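Local coordinates for aminoacyl carrier protein (Agrobacterium tumefaciens, PDB 4H2W) that carries L-alanine, glycine or L-serine as a thioester on its 4'-phosphopantetheine prosthetic group, after charging by a partner ligase, at residues R26-K31 and V59-G64. Numbering follows the deposited sequence.
Sequences REILAK and VQLMLG
Ile28 meets Gly64 side chain to backbone, and this is the tightest part of the packing between the two helical segments. Its CG2 methyl lies 3.5 Å from Gly64 C and 3.6 Å from Gly64 CA, while CD1 reaches the same residue from its carbonyl side, 3.8 Å from Gly64 O. The first torsion accounts for the CG2 contact: CG2 is anti to the backbone N, which sends the methyl against the glycine; CD1 gets to the carbonyl through the extended second torsion. Gly64 has no side chain to hold the methyl off, and the CA atoms of Ile28 and Gly64 come within 5.8 Å.

The other contacts centre on the aliphatic side chain of Leu61, whose end reaches Ile28 and Leu29. CD1 fits between the two: it rests over the backbone of Leu29, 3.8 Å from its CA, and also touches Ile28 CG2 at 3.9 Å. CD2 meets Leu29 CD1, likewise at 3.9 Å. The Leu29 and Leu61 side chains cross at a slant. In both, CG stands anti to the backbone N (chi1 -175° and 166°), bringing the branch ends closer to the facing helix than their CB bonds alone would suggest.

All four touching residues are buried, and the interface is wholly nonpolar in its side chains. Ile86 and Ile89 of helix 86-94 extend it, packing on Leu29 and Leu61 respectively; farther along helix 55-68, Ile65 and Ala68 adjoin Ile28. The segment axes approach to 8.9 Å and run 136° apart, an inclined, roughly antiparallel pairing. This is part of the hydrophobic core of the carrier-protein helical bundle, where helix 21-32 packs against helix 55-68, whose first residue, Ser55, is the predicted phosphopantetheine attachment site.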
loop_
_atom_site.group_PDB
_atom_site.type_symbol
_atom_site.label_atom_id
_atom_site.label_comp_id
_atom_site.label_asym_id
_atom_site.label_seq_id
_atom_site.Cartn_x
_atom_site.Cartn_y
_atom_site.Cartn_z
ATOM N N ARG C 26 0.549 -34.652 -31.073
ATOM C CA ARG C 26 0.215 -35.535 -29.959
ATOM C C ARG C 26 1.290 -35.564 -28.876
ATOM O O ARG C 26 0.982 -35.684 -27.686
ATOM C CB ARG C 26 -0.071 -36.944 -30.479
ATOM C CG ARG C 26 -1.330 -37.019 -31.325
ATOM C CD ARG C 26 -1.581 -38.412 -31.873
ATOM N NE ARG C 26 -2.975 -38.556 -32.278
ATOM C CZ ARG C 26 -3.935 -38.990 -31.469
ATOM N NH1 ARG C 26 -3.642 -39.338 -30.221
ATOM N NH2 ARG C 26 -5.185 -39.083 -31.906
ATOM N N GLU C 27 2.550 -35.460 -29.288
ATOM C CA GLU C 27 3.661 -35.436 -28.340
ATOM C C GLU C 27 3.640 -34.150 -27.512
ATOM O O GLU C 27 3.863 -34.175 -26.301
ATOM C CB GLU C 27 5.004 -35.580 -29.069
ATOM C CG GLU C 27 6.233 -35.401 -28.172
ATOM C CD GLU C 27 6.285 -36.374 -27.000
ATOM O OE1 GLU C 27 5.864 -37.547 -27.158
ATOM O OE2 GLU C 27 6.760 -35.962 -25.915
ATOM N N ILE C 28 3.371 -33.032 -28.179
ATOM C CA ILE C 28 3.275 -31.735 -27.515
ATOM C C ILE C 28 2.127 -31.711 -26.514
ATOM O O ILE C 28 2.249 -31.154 -25.422
ATOM C CB ILE C 28 3.063 -30.625 -28.533
ATOM C CG1 ILE C 28 4.168 -30.668 -29.585
ATOM C CG2 ILE C 28 3.025 -29.281 -27.844
ATOM C CD1 ILE C 28 3.811 -29.953 -30.862
ATOM N N LEU C 29 1.013 -32.327 -26.892
ATOM C CA LEU C 29 -0.136 -32.439 -26.005
ATOM C C LEU C 29 0.234 -33.260 -24.775
ATOM O O LEU C 29 -0.351 -33.099 -23.702
ATOM C CB LEU C 29 -1.314 -33.072 -26.744
ATOM C CG LEU C 29 -2.637 -33.145 -25.984
ATOM C CD1 LEU C 29 -3.050 -31.760 -25.487
ATOM C CD2 LEU C 29 -3.715 -33.749 -26.868
ATOM N N ALA C 30 1.209 -34.148 -24.937
ATOM C CA ALA C 30 1.779 -34.853 -23.799
ATOM C C ALA C 30 2.793 -33.947 -23.093
ATOM O O ALA C 30 2.885 -33.943 -21.865
ATOM C CB ALA C 30 2.430 -36.150 -24.251
ATOM N N LYS C 31 3.544 -33.177 -23.878
ATOM C CA LYS C 31 4.524 -32.231 -23.336
ATOM C C LYS C 31 3.867 -31.150 -22.465
ATOM O O LYS C 31 4.386 -30.804 -21.403
ATOM C CB LYS C 31 5.333 -31.567 -24.466
ATOM C CG LYS C 31 6.613 -32.303 -24.897
ATOM C CD LYS C 31 7.166 -31.750 -26.223
ATOM C CE LYS C 31 8.544 -32.323 -26.553
ATOM N NZ LYS C 31 8.870 -32.393 -28.017
ATOM N N VAL C 59 -2.918 -22.769 -23.359
ATOM C CA VAL C 59 -2.022 -21.714 -23.786
ATOM C C VAL C 59 -0.574 -22.210 -23.802
ATOM O O VAL C 59 0.203 -21.840 -24.676
ATOM C CB VAL C 59 -2.193 -20.466 -22.910
ATOM C CG1 VAL C 59 -1.169 -19.430 -23.272
ATOM C CG2 VAL C 59 -3.598 -19.907 -23.090
ATOM N N GLN C 60 -0.223 -23.059 -22.839
ATOM C CA GLN C 60 1.071 -23.735 -22.861
ATOM C C GLN C 60 1.148 -24.647 -24.085
ATOM O O GLN C 60 2.131 -24.622 -24.826
ATOM C CB GLN C 60 1.288 -24.548 -21.580
ATOM C CG GLN C 60 1.532 -23.701 -20.340
ATOM C CD GLN C 60 2.763 -22.827 -20.472
ATOM O OE1 GLN C 60 3.887 -23.327 -20.528
ATOM N NE2 GLN C 60 2.557 -21.514 -20.530
ATOM N N LEU C 61 0.101 -25.444 -24.284
ATOM C CA LEU C 61 -0.011 -26.317 -25.450
ATOM C C LEU C 61 0.185 -25.539 -26.738
ATOM O O LEU C 61 0.933 -25.954 -27.619
ATOM C CB LEU C 61 -1.379 -26.996 -25.481
ATOM C CG LEU C 61 -1.737 -27.668 -26.808
ATOM C CD1 LEU C 61 -0.821 -28.858 -27.059
ATOM C CD2 LEU C 61 -3.199 -28.097 -26.827
ATOM N N MET C 62 -0.501 -24.405 -26.834
ATOM C CA MET C 62 -0.376 -23.510 -27.974
ATOM C C MET C 62 1.071 -23.055 -28.149
ATOM O O MET C 62 1.554 -22.919 -29.275
ATOM C CB MET C 62 -1.313 -22.311 -27.795
ATOM C CG MET C 62 -1.191 -21.219 -28.842
ATOM S SD MET C 62 0.126 -20.039 -28.491
ATOM C CE MET C 62 -0.134 -18.867 -29.799
ATOM N N LEU C 63 1.755 -22.813 -27.033
ATOM C CA LEU C 63 3.161 -22.404 -27.072
ATOM C C LEU C 63 4.052 -23.578 -27.482
ATOM O O LEU C 63 5.104 -23.392 -28.094
ATOM C CB LEU C 63 3.608 -21.835 -25.719
ATOM C CG LEU C 63 3.005 -20.492 -25.289
ATOM C CD1 LEU C 63 3.483 -20.088 -23.895
ATOM C CD2 LEU C 63 3.318 -19.406 -26.307
ATOM N N GLY C 64 3.623 -24.786 -27.140
ATOM C CA GLY C 64 4.326 -25.989 -27.546
ATOM C C GLY C 64 4.204 -26.248 -29.037
ATOM O O GLY C 64 5.188 -26.608 -29.688
#